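Side-chain contacts in DNA-3-methyladenine glycosidase (Bacillus halodurans, PDB 2H56), which is a largely helical, single-chain protein of the HhH-GPD superfamily, whose members act in base excision DNA repair: residues S58-Q63 and K67-I72; Y73-Q78 and R99-S104; Q78-A83 and P87-R92; E138-I143 and E152-F157. All coordinates share one frame; numbering follows the deposited sequence.

Interaction 1 of 4, residues S58-Q63 and K67-I72; sequences SIVEQQ and KAASAI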
loop_
_atom_site.group_PDB
_atom_site.type_symbol
_atom_site.label_atom_id
_atom_site.label_comp_id
_atom_site.label_asym_id
_atom_site.label_seq_id
_atom_site.Cartn_x
_atom_site.Cartn_y
_atom_site.Cartn_z
ATOM N N SER A 58 -1.581 -6.752 7.887
ATOM C CA SER A 58 -0.394 -6.577 7.068
ATOM C C SER A 58 0.748 -7.452 7.537
ATOM O O SER A 58 1.467 -8.021 6.708
ATOM C CB SER A 58 0.059 -5.121 7.061
ATOM O OG SER A 58 -0.973 -4.290 6.533
ATOM N N ILE A 59 0.932 -7.565 8.847
ATOM C CA ILE A 59 1.966 -8.478 9.381
ATOM C C ILE A 59 1.642 -9.949 9.048
ATOM O O ILE A 59 2.523 -10.686 8.629
ATOM C CB ILE A 59 2.159 -8.251 10.889
ATOM C CG1 ILE A 59 2.876 -6.903 11.105
ATOM C CG2 ILE A 59 2.924 -9.378 11.527
ATOM C CD1 ILE A 59 2.401 -6.192 12.310
ATOM N N VAL A 60 0.372 -10.353 9.153
ATOM C CA VAL A 60 0.010 -11.732 8.883
ATOM C C VAL A 60 0.273 -12.108 7.445
ATOM O O VAL A 60 0.660 -13.232 7.159
ATOM C CB VAL A 60 -1.424 -12.041 9.303
ATOM C CG1 VAL A 60 -1.865 -13.445 8.816
ATOM C CG2 VAL A 60 -1.506 -11.973 10.810
ATOM N N GLU A 61 0.137 -11.148 6.559
ATOM C CA GLU A 61 0.339 -11.395 5.125
ATOM C C GLU A 61 1.779 -11.641 4.716
ATOM O O GLU A 61 2.030 -12.351 3.759
ATOM C CB GLU A 61 -0.213 -10.229 4.288
ATOM C CG GLU A 61 -1.729 -10.177 4.264
ATOM C CD GLU A 61 -2.291 -8.821 3.856
ATOM O OE1 GLU A 61 -1.553 -8.011 3.225
ATOM O OE2 GLU A 61 -3.486 -8.580 4.175
ATOM N N GLN A 62 2.740 -11.040 5.388
ATOM C CA GLN A 62 4.133 -11.200 4.943
ATOM C C GLN A 62 4.507 -12.638 4.567
ATOM O O GLN A 62 4.291 -13.558 5.358
ATOM C CB GLN A 62 5.110 -10.736 6.013
ATOM C CG GLN A 62 5.043 -9.230 6.336
ATOM C CD GLN A 62 5.707 -8.907 7.648
ATOM O OE1 GLN A 62 5.994 -9.804 8.451
ATOM N NE2 GLN A 62 5.958 -7.622 7.883
ATOM N N GLN A 63 5.071 -12.794 3.359
ATOM C CA GLN A 63 5.654 -14.034 2.842
ATOM C C GLN A 63 4.594 -15.091 2.524
ATOM O O GLN A 63 4.918 -16.233 2.242
ATOM C CB GLN A 63 6.726 -14.626 3.784
ATOM C CG GLN A 63 7.857 -13.700 4.261
ATOM C CD GLN A 63 8.961 -14.439 5.145
ATOM O OE1 GLN A 63 9.063 -15.671 5.165
ATOM N NE2 GLN A 63 9.769 -13.658 5.856
ATOM N N LYS A 67 -4.382 -16.479 -0.135
ATOM C CA LYS A 67 -5.076 -17.686 0.351
ATOM C C LYS A 67 -4.566 -18.179 1.713
ATOM O O LYS A 67 -5.353 -18.406 2.625
ATOM C CB LYS A 67 -4.927 -18.798 -0.687
ATOM C CG LYS A 67 -5.815 -20.047 -0.491
ATOM C CD LYS A 67 -5.473 -21.183 -1.499
ATOM C CE LYS A 67 -4.845 -20.670 -2.832
ATOM N NZ LYS A 67 -4.581 -21.736 -3.859
ATOM N N ALA A 68 -3.247 -18.361 1.808
ATOM C CA ALA A 68 -2.544 -18.741 3.034
ATOM C C ALA A 68 -2.832 -17.801 4.195
ATOM O O ALA A 68 -3.244 -18.231 5.261
ATOM C CB ALA A 68 -1.035 -18.765 2.770
ATOM N N ALA A 69 -2.607 -16.512 3.966
ATOM C CA ALA A 69 -2.774 -15.488 4.990
ATOM C C ALA A 69 -4.204 -15.420 5.455
ATOM O O ALA A 69 -4.468 -15.173 6.619
ATOM C CB ALA A 69 -2.366 -14.143 4.466
ATOM N N SER A 70 -5.130 -15.623 4.532
ATOM C CA SER A 70 -6.537 -15.518 4.848
ATOM C C SER A 70 -6.930 -16.651 5.787
ATOM O O SER A 70 -7.645 -16.434 6.733
ATOM C CB SER A 70 -7.377 -15.509 3.578
ATOM O OG SER A 70 -8.762 -15.519 3.895
ATOM N N ALA A 71 -6.404 -17.840 5.569
ATOM C CA ALA A 71 -6.639 -18.958 6.491
ATOM C C ALA A 71 -6.163 -18.630 7.919
ATOM O O ALA A 71 -6.888 -18.849 8.885
ATOM C CB ALA A 71 -5.934 -20.216 5.975
ATOM N N ILE A 72 -4.948 -18.094 8.039
ATOM C CA ILE A 72 -4.353 -17.855 9.350
ATOM C C ILE A 72 -5.084 -16.740 10.051
ATOM O O ILE A 72 -5.422 -16.830 11.217
ATOM C CB ILE A 72 -2.901 -17.472 9.243
ATOM C CG1 ILE A 72 -2.097 -18.656 8.707
ATOM C CG2 ILE A 72 -2.389 -16.995 10.596
ATOM C CD1 ILE A 72 -0.683 -18.289 8.330
#
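Val60, Ala69 and Ile72 meet where two consecutive helices of the HhH-GPD fold, 51-61 and 66-80, turn a corner through a short connection. The bond from CA to CB of Val60 is aimed at residues 67-72; from CB the valine sends CG1 anti to the backbone N (chi1 171°), and this methyl does all the close touching. On one side Val60 CG1 rests 3.8 Å from the backbone O of Ala69; on the neighbouring turn it lies 4.0 Å from CG2 of Ile72, the two branched side chains meeting at a slant. Glu61 meets the second helix differently. Its side chain sets off away from residues 67-72, and the contact is made by its CA and CG rather than by its carboxylate. Here the CA atoms of Glu61 and Ala69 approach to 5.1 Å, consistent with the small side chain of Ala69. Nearby, Lys107 NZ hydrogen-bonds to the backbone O atoms of Val60 and Gln62, tying the end of helix 51-61 to helix 105-119. The methyl CB of Ala69 sits 3.9 Å from Glu61 CA and 4.0 Å from Glu61 CG.

Interaction 2 of 4, residues Y73-Q78 and R99-S104; sequences YGRVEQ and RQAGVS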
loop_
_atom_site.group_PDB
_atom_site.type_symbol
_atom_site.label_atom_id
_atom_site.label_comp_id
_atom_site.label_asym_id
_atom_site.label_seq_id
_atom_site.Cartn_x
_atom_site.Cartn_y
_atom_site.Cartn_z
ATOM N N TYR A 73 -5.356 -15.684 9.319
ATOM C CA TYR A 73 -6.070 -14.559 9.894
ATOM C C TYR A 73 -7.486 -14.961 10.319
ATOM O O TYR A 73 -7.973 -14.533 11.353
ATOM C CB TYR A 73 -6.117 -13.402 8.911
ATOM C CG TYR A 73 -6.675 -12.160 9.539
ATOM C CD1 TYR A 73 -5.846 -11.250 10.178
ATOM C CD2 TYR A 73 -8.035 -11.914 9.520
ATOM C CE1 TYR A 73 -6.355 -10.132 10.752
ATOM C CE2 TYR A 73 -8.548 -10.805 10.096
ATOM C CZ TYR A 73 -7.714 -9.919 10.713
ATOM O OH TYR A 73 -8.251 -8.831 11.311
ATOM N N GLY A 74 -8.143 -15.797 9.532
ATOM C CA GLY A 74 -9.465 -16.294 9.917
ATOM C C GLY A 74 -9.443 -16.934 11.284
ATOM O O GLY A 74 -10.363 -16.762 12.077
ATOM N N ARG A 75 -8.367 -17.660 11.572
ATOM C CA ARG A 75 -8.254 -18.345 12.834
ATOM C C ARG A 75 -7.904 -17.387 13.967
ATOM O O ARG A 75 -8.318 -17.618 15.092
ATOM C CB ARG A 75 -7.247 -19.482 12.740
ATOM C CG ARG A 75 -7.751 -20.673 11.944
ATOM C CD ARG A 75 -6.812 -21.825 12.090
ATOM N NE ARG A 75 -5.501 -21.626 11.453
ATOM C CZ ARG A 75 -5.262 -21.848 10.160
ATOM N NH1 ARG A 75 -6.247 -22.225 9.350
ATOM N NH2 ARG A 75 -4.046 -21.681 9.661
ATOM N N VAL A 76 -7.174 -16.309 13.690
ATOM C CA VAL A 76 -6.925 -15.312 14.719
ATOM C C VAL A 76 -8.252 -14.666 15.112
ATOM O O VAL A 76 -8.549 -14.489 16.321
ATOM C CB VAL A 76 -5.914 -14.227 14.301
ATOM C CG1 VAL A 76 -5.678 -13.320 15.449
ATOM C CG2 VAL A 76 -4.580 -14.832 13.835
ATOM N N GLU A 77 -9.093 -14.374 14.116
ATOM C CA GLU A 77 -10.388 -13.754 14.426
ATOM C C GLU A 77 -11.183 -14.644 15.390
ATOM O O GLU A 77 -11.810 -14.129 16.317
ATOM C CB GLU A 77 -11.197 -13.391 13.169
ATOM C CG GLU A 77 -10.530 -12.292 12.305
ATOM C CD GLU A 77 -11.508 -11.388 11.502
ATOM O OE1 GLU A 77 -12.469 -11.921 10.896
ATOM O OE2 GLU A 77 -11.274 -10.133 11.464
ATOM N N GLN A 78 -11.124 -15.969 15.200
ATOM C CA GLN A 78 -11.855 -16.885 16.067
ATOM C C GLN A 78 -11.313 -16.836 17.484
ATOM O O GLN A 78 -12.080 -16.794 18.419
ATOM C CB GLN A 78 -11.785 -18.310 15.563
ATOM C CG GLN A 78 -12.509 -18.587 14.274
ATOM C CD GLN A 78 -12.165 -19.978 13.730
ATOM O OE1 GLN A 78 -12.414 -20.976 14.402
ATOM N NE2 GLN A 78 -11.571 -20.045 12.522
ATOM N N ARG A 99 0.488 -19.265 17.843
ATOM C CA ARG A 99 1.318 -20.207 17.109
ATOM C C ARG A 99 0.578 -21.429 16.625
ATOM O O ARG A 99 0.806 -21.880 15.511
ATOM C CB ARG A 99 2.558 -20.598 17.925
ATOM C CG ARG A 99 3.573 -19.461 17.843
ATOM C CD ARG A 99 5.002 -19.830 18.148
ATOM N NE ARG A 99 5.516 -20.913 17.322
ATOM C CZ ARG A 99 6.694 -21.477 17.549
ATOM N NH1 ARG A 99 7.480 -21.019 18.513
ATOM N NH2 ARG A 99 7.101 -22.486 16.813
ATOM N N GLN A 100 -0.319 -21.961 17.439
ATOM C CA GLN A 100 -1.140 -23.060 16.995
ATOM C C GLN A 100 -2.033 -22.660 15.844
ATOM O O GLN A 100 -2.415 -23.492 15.037
ATOM C CB GLN A 100 -1.999 -23.567 18.132
ATOM C CG GLN A 100 -1.220 -24.440 19.051
ATOM C CD GLN A 100 -2.089 -25.179 20.040
ATOM O OE1 GLN A 100 -3.336 -25.202 19.932
ATOM N NE2 GLN A 100 -1.432 -25.792 21.028
ATOM N N ALA A 101 -2.397 -21.392 15.792
ATOM C CA ALA A 101 -3.196 -20.883 14.686
ATOM C C ALA A 101 -2.363 -20.737 13.406
ATOM O O ALA A 101 -2.916 -20.515 12.342
ATOM C CB ALA A 101 -3.843 -19.526 15.070
ATOM N N GLY A 102 -1.038 -20.828 13.507
ATOM C CA GLY A 102 -0.180 -20.710 12.339
ATOM C C GLY A 102 0.540 -19.390 12.207
ATOM O O GLY A 102 1.206 -19.154 11.201
ATOM N N VAL A 103 0.417 -18.509 13.193
ATOM C CA VAL A 103 1.145 -17.239 13.120
ATOM C C VAL A 103 2.547 -17.528 13.513
ATOM O O VAL A 103 2.768 -18.129 14.553
ATOM C CB VAL A 103 0.599 -16.152 14.074
ATOM C CG1 VAL A 103 1.380 -14.859 13.851
ATOM C CG2 VAL A 103 -0.893 -15.923 13.839
ATOM N N SER A 104 3.517 -17.104 12.720
ATOM C CA SER A 104 4.940 -17.462 13.029
ATOM C C SER A 104 5.407 -16.751 14.289
ATOM O O SER A 104 4.769 -15.809 14.731
ATOM C CB SER A 104 5.861 -17.174 11.842
ATOM O OG SER A 104 6.209 -15.801 11.766
#
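Arg75, in the middle of helix 66-80, and Ala101, near the end of helix 95-100, bring their CA atoms to 6.0 Å, the nearest backbone approach between the two segments. Just beyond Ala101 the chain leaves the helical path in a Schellman motif, with Gly102 at a phi of 104°, and then enters helix 105-119, where Ser104 is the N-cap and its OG takes the backbone N of Lys107. Helix 66-80 packs against this connection of the HhH-GPD fold, where Arg75 and Ala101 first meet through their CB atoms, 4.1 Å apart. The arginine chain then bends at chi3 (-68°), which brings the guanidinium side-on to the alanine carbonyl. Two nitrogens grip the same oxygen: Arg75 NE donates to Ala101 O at 3.0 Å, with an N-H...O angle of 154°, and Arg75 NH2 donates to it at 3.1 Å. The oxygen lies nearly in the guanidinium plane, whereas both donors approach the carbonyl from one face of its own plane, well tilted from it. A positive group at the carbonyl end of a helix would probably be favourable electrostatically. Beside this polar grip Val103, which also packs on Ile72 and Ile108, meets Val76; their side chains cross at about a right angle, CG2 of Val76 resting 3.8 Å from CG2 of Val103.

Interaction 3 of 4, residues Q78-A83 and P87-R92; sequences QLVGGA and PEQLYR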
loop_
_atom_site.group_PDB
_atom_site.type_symbol
_atom_site.label_atom_id
_atom_site.label_comp_id
_atom_site.label_asym_id
_atom_site.label_seq_id
_atom_site.Cartn_x
_atom_site.Cartn_y
_atom_site.Cartn_z
ATOM N N GLN A 78 -11.124 -15.969 15.200
ATOM C CA GLN A 78 -11.855 -16.885 16.067
ATOM C C GLN A 78 -11.313 -16.836 17.484
ATOM O O GLN A 78 -12.080 -16.794 18.419
ATOM C CB GLN A 78 -11.785 -18.310 15.563
ATOM C CG GLN A 78 -12.509 -18.587 14.274
ATOM C CD GLN A 78 -12.165 -19.978 13.730
ATOM O OE1 GLN A 78 -12.414 -20.976 14.402
ATOM N NE2 GLN A 78 -11.571 -20.045 12.522
ATOM N N LEU A 79 -9.992 -16.810 17.644
ATOM C CA LEU A 79 -9.368 -16.661 18.976
ATOM C C LEU A 79 -9.897 -15.445 19.696
ATOM O O LEU A 79 -10.275 -15.568 20.828
ATOM C CB LEU A 79 -7.835 -16.579 18.887
ATOM C CG LEU A 79 -7.205 -17.880 18.382
ATOM C CD1 LEU A 79 -5.702 -17.744 18.103
ATOM C CD2 LEU A 79 -7.557 -19.039 19.353
ATOM N N VAL A 80 -9.951 -14.282 19.042
ATOM C CA VAL A 80 -10.544 -13.055 19.664
ATOM C C VAL A 80 -12.081 -12.976 19.645
ATOM O O VAL A 80 -12.645 -12.062 20.233
ATOM C CB VAL A 80 -9.974 -11.746 19.067
ATOM C CG1 VAL A 80 -8.480 -11.686 19.278
ATOM C CG2 VAL A 80 -10.285 -11.641 17.610
ATOM N N GLY A 81 -12.751 -13.915 18.971
ATOM C CA GLY A 81 -14.203 -14.049 19.016
ATOM C C GLY A 81 -14.964 -13.167 18.058
ATOM O O GLY A 81 -16.111 -12.837 18.306
ATOM N N GLY A 82 -14.351 -12.784 16.946
ATOM C CA GLY A 82 -15.020 -11.942 15.953
ATOM C C GLY A 82 -14.040 -10.957 15.359
ATOM O O GLY A 82 -12.842 -11.210 15.332
ATOM N N ALA A 83 -14.528 -9.822 14.882
ATOM C CA ALA A 83 -13.636 -8.834 14.286
ATOM C C ALA A 83 -12.495 -8.476 15.260
ATOM O O ALA A 83 -12.707 -8.256 16.447
ATOM C CB ALA A 83 -14.412 -7.564 13.867
ATOM N N PRO A 87 -6.553 -3.446 20.282
ATOM C CA PRO A 87 -5.422 -4.182 20.821
ATOM C C PRO A 87 -5.754 -4.913 22.110
ATOM O O PRO A 87 -5.214 -5.972 22.349
ATOM C CB PRO A 87 -4.385 -3.092 21.100
ATOM C CG PRO A 87 -4.795 -1.952 20.296
ATOM C CD PRO A 87 -6.272 -2.006 20.240
ATOM N N GLU A 88 -6.645 -4.372 22.921
ATOM C CA GLU A 88 -6.979 -5.024 24.184
ATOM C C GLU A 88 -7.425 -6.474 23.928
ATOM O O GLU A 88 -7.190 -7.357 24.742
ATOM C CB GLU A 88 -8.022 -4.222 25.003
ATOM N N GLN A 89 -8.009 -6.751 22.779
ATOM C CA GLN A 89 -8.477 -8.118 22.480
ATOM C C GLN A 89 -7.371 -9.177 22.452
ATOM O O GLN A 89 -7.627 -10.364 22.630
ATOM C CB GLN A 89 -9.180 -8.146 21.137
ATOM C CG GLN A 89 -10.337 -7.198 21.047
ATOM C CD GLN A 89 -11.190 -7.526 19.879
ATOM O OE1 GLN A 89 -11.069 -6.909 18.813
ATOM N NE2 GLN A 89 -12.017 -8.560 20.035
ATOM N N LEU A 90 -6.151 -8.749 22.166
ATOM C CA LEU A 90 -5.073 -9.686 22.026
ATOM C C LEU A 90 -4.376 -9.939 23.361
ATOM O O LEU A 90 -3.648 -10.943 23.496
ATOM C CB LEU A 90 -4.096 -9.212 20.961
ATOM C CG LEU A 90 -4.608 -9.397 19.531
ATOM C CD1 LEU A 90 -3.566 -8.847 18.596
ATOM C CD2 LEU A 90 -4.916 -10.855 19.164
ATOM N N TYR A 91 -4.594 -9.054 24.343
ATOM C CA TYR A 91 -4.010 -9.300 25.650
ATOM C C TYR A 91 -4.485 -10.675 26.069
ATOM O O TYR A 91 -3.669 -11.458 26.492
ATOM C CB TYR A 91 -4.355 -8.249 26.733
ATOM C CG TYR A 91 -3.871 -8.636 28.145
ATOM N N ARG A 92 -5.778 -10.981 25.901
ATOM C CA ARG A 92 -6.351 -12.252 26.412
ATOM C C ARG A 92 -5.911 -13.531 25.652
ATOM O O ARG A 92 -6.225 -14.616 26.104
ATOM C CB ARG A 92 -7.901 -12.180 26.475
#
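The last turn of helix 66-80 packs against a short, weakly bonded helix at about 88-91 through Val80, which faces Gln89 and Leu90. Val80 holds CG1 beside its backbone N, anti to the carbonyl carbon (chi1 -60°), and this methyl enters the angle between the two partners: Val80 CG1 lies 3.7 Å from Leu90 CD2 and equally close to the backbone O of Gln89. Leu90 points its CB past helix 66-80 rather than at it, but its CD2 methyl comes back within touch, so that the two side chains are inclined to each other. The same leucine also packs on Leu84 and, from helix 105-119, on Ile111 and Cys115, so that Val80 adds to an apolar cluster shared by several parts of this HhH-GPD fold. The helix gives way to a Schellman motif, with Gly81 at a phi of 84°, and the chain swings round through Gly82 to Ala83. The side chain of Gln89 extends into the bend so formed. Its amide nitrogen lies against the valine, NE2 of Gln89 being 3.9 Å from Val80 CB, without a hydrogen bond to the nearby Val80 carbonyl. The amide oxygen, Gln89 OE1, has its main partner in the connection between the segments, accepting a hydrogen bond from the backbone N of Glu85 and a weak one from the backbone N of Lys86.

Interaction 4 of 4, residues E138-I143 and E152-F157; sequences EKLTAI and EMFMMF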
loop_
_atom_site.group_PDB
_atom_site.type_symbol
_atom_site.label_atom_id
_atom_site.label_comp_id
_atom_site.label_asym_id
_atom_site.label_seq_id
_atom_site.Cartn_x
_atom_site.Cartn_y
_atom_site.Cartn_z
ATOM N N GLU A 138 8.036 7.549 9.782
ATOM C CA GLU A 138 8.839 7.375 11.008
ATOM C C GLU A 138 8.077 6.655 12.094
ATOM O O GLU A 138 8.564 5.680 12.639
ATOM C CB GLU A 138 9.313 8.706 11.573
ATOM C CG GLU A 138 10.534 9.267 10.852
ATOM C CD GLU A 138 10.612 10.793 10.892
ATOM O OE1 GLU A 138 9.685 11.436 11.445
ATOM O OE2 GLU A 138 11.606 11.353 10.366
ATOM N N LYS A 139 6.884 7.140 12.421
ATOM C CA LYS A 139 6.112 6.553 13.515
ATOM C C LYS A 139 5.829 5.094 13.206
ATOM O O LYS A 139 6.014 4.259 14.058
ATOM C CB LYS A 139 4.817 7.316 13.784
ATOM C CG LYS A 139 5.001 8.794 14.148
ATOM C CD LYS A 139 5.497 8.967 15.565
ATOM C CE LYS A 139 5.397 10.423 16.048
ATOM N NZ LYS A 139 4.968 10.506 17.493
ATOM N N LEU A 140 5.447 4.771 11.978
ATOM C CA LEU A 140 5.180 3.381 11.612
ATOM C C LEU A 140 6.432 2.432 11.579
ATOM O O LEU A 140 6.355 1.282 12.032
ATOM C CB LEU A 140 4.477 3.345 10.256
ATOM C CG LEU A 140 3.067 3.949 10.151
ATOM C CD1 LEU A 140 2.606 4.060 8.655
ATOM C CD2 LEU A 140 2.078 3.135 10.960
ATOM N N THR A 141 7.563 2.874 11.032
ATOM C CA THR A 141 8.721 1.980 10.856
ATOM C C THR A 141 9.495 1.715 12.150
ATOM O O THR A 141 10.263 0.734 12.255
ATOM C CB THR A 141 9.666 2.500 9.788
ATOM O OG1 THR A 141 9.945 3.875 10.043
ATOM C CG2 THR A 141 9.034 2.375 8.407
ATOM N N ALA A 142 9.256 2.572 13.143
ATOM C CA ALA A 142 9.631 2.318 14.554
ATOM C C ALA A 142 9.147 0.959 15.094
ATOM O O ALA A 142 9.737 0.436 16.043
ATOM C CB ALA A 142 9.098 3.453 15.469
ATOM N N ILE A 143 8.080 0.408 14.506
ATOM C CA ILE A 143 7.550 -0.868 14.915
ATOM C C ILE A 143 8.337 -1.985 14.239
ATOM O O ILE A 143 8.492 -1.982 13.026
ATOM C CB ILE A 143 6.068 -0.989 14.541
ATOM C CG1 ILE A 143 5.257 0.137 15.182
ATOM C CG2 ILE A 143 5.476 -2.353 14.960
ATOM C CD1 ILE A 143 4.005 0.440 14.388
ATOM N N GLU A 152 4.620 2.433 3.704
ATOM C CA GLU A 152 4.109 3.156 2.564
ATOM C C GLU A 152 2.795 2.555 2.064
ATOM O O GLU A 152 1.816 3.290 1.892
ATOM C CB GLU A 152 5.156 3.263 1.468
ATOM C CG GLU A 152 6.175 4.344 1.795
ATOM C CD GLU A 152 7.449 4.269 0.961
ATOM O OE1 GLU A 152 7.784 3.153 0.444
ATOM O OE2 GLU A 152 8.119 5.347 0.849
HETATM N N MSE A 153 2.757 1.230 1.908
HETATM C CA MSE A 153 1.521 0.540 1.481
HETATM C C MSE A 153 0.373 0.754 2.470
HETATM O O MSE A 153 -0.828 0.898 2.058
HETATM C CB MSE A 153 1.741 -0.954 1.333
HETATM C CG MSE A 153 2.786 -1.306 0.366
HETATM SE SE MSE A 153 2.281 -0.808 -1.419
HETATM C CE MSE A 153 0.960 -2.323 -1.802
ATOM N N PHE A 154 0.750 0.792 3.751
ATOM C CA PHE A 154 -0.199 1.055 4.809
ATOM C C PHE A 154 -0.777 2.443 4.696
ATOM O O PHE A 154 -1.982 2.612 4.906
ATOM C CB PHE A 154 0.453 0.909 6.177
ATOM C CG PHE A 154 -0.481 1.152 7.313
ATOM C CD1 PHE A 154 -1.409 0.170 7.690
ATOM C CD2 PHE A 154 -0.433 2.344 8.021
ATOM C CE1 PHE A 154 -2.305 0.400 8.736
ATOM C CE2 PHE A 154 -1.315 2.573 9.078
ATOM C CZ PHE A 154 -2.252 1.603 9.434
HETATM N N MSE A 155 0.057 3.434 4.373
HETATM C CA MSE A 155 -0.419 4.792 4.289
HETATM C C MSE A 155 -1.418 4.897 3.134
HETATM O O MSE A 155 -2.286 5.798 3.110
HETATM C CB MSE A 155 0.723 5.783 4.022
HETATM C CG MSE A 155 1.746 5.944 5.111
HETATM SE SE MSE A 155 2.934 7.471 4.821
HETATM C CE MSE A 155 1.569 8.894 4.622
HETATM N N MSE A 156 -1.267 4.043 2.126
HETATM C CA MSE A 156 -2.067 4.265 0.934
HETATM C C MSE A 156 -3.388 3.552 1.138
HETATM O O MSE A 156 -4.433 4.170 1.151
HETATM C CB MSE A 156 -1.379 3.760 -0.336
HETATM C CG MSE A 156 -0.175 4.587 -0.832
HETATM SE SE MSE A 156 0.517 3.660 -2.391
HETATM C CE MSE A 156 2.134 4.665 -3.090
ATOM N N PHE A 157 -3.285 2.251 1.347
ATOM C CA PHE A 157 -4.391 1.328 1.278
ATOM C C PHE A 157 -5.114 1.186 2.604
ATOM O O PHE A 157 -6.059 0.408 2.717
ATOM C CB PHE A 157 -3.858 -0.042 0.847
ATOM C CG PHE A 157 -3.427 -0.071 -0.555
ATOM C CD1 PHE A 157 -4.357 0.057 -1.564
ATOM C CD2 PHE A 157 -2.098 -0.185 -0.886
ATOM C CE1 PHE A 157 -3.977 0.045 -2.906
ATOM C CE2 PHE A 157 -1.696 -0.188 -2.214
ATOM C CZ PHE A 157 -2.645 -0.074 -3.232
#
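The ring of Phe154 takes the forked end of Leu140 at its CD2 and CE2 atoms. CD1 of Leu140 lies 3.5 Å from Phe154 CD2, while the other methyl, CD2 of Leu140, is 3.9 Å from Phe154 CE2, so both branches press on the same part of the ring. The two side chains cross at about a right angle. Phe154 carries its ring anti to the backbone N (chi1 -179°), and its CB, like that of Leu140, points across the contact; together they span backbones whose nearest CA atoms are 9.0 Å apart. Met155, modelled as selenomethionine, joins from the next position, its CG 4.1 Å from Leu140 CD1. All three residues are buried, and the contact is purely apolar. It joins the two helices of the helix-hairpin-helix motif that gives the superfamily its name, helix 133-141 before the hairpin and helix 148-157 after it. Beyond Leu140, Met155 also packs on Ala133, Val136 and Ile137 of the first helix. The motif packs on two longer helices: Ile143 leans on His113, Val114 and His117 of helix 105-119, and Met156 lies against Cys206 and Trp210 of helix 202-219.

In the fold
Interactions 1, 2 and 3 all use helix 66-80, meeting it in turn near its start, middle and end. Interactions 1 and 2 have centres 9 Å apart and touch through Ile72, which reaches Gly102 and Val103; the centres of interactions 2 and 3 are 11 Å apart. Along the chain interaction 1 comes first, whereas interaction 3 begins at the end of 73-78, sharing Gln78, and is complete before 99-104. Interaction 4 follows them all, with its centre about 18 Å from that of interaction 1 and about 23 Å from the other two. Helix 105-119 packs on segments of all four interactions, so linking the helix-hairpin-helix motif to the helices gathered round 66-80.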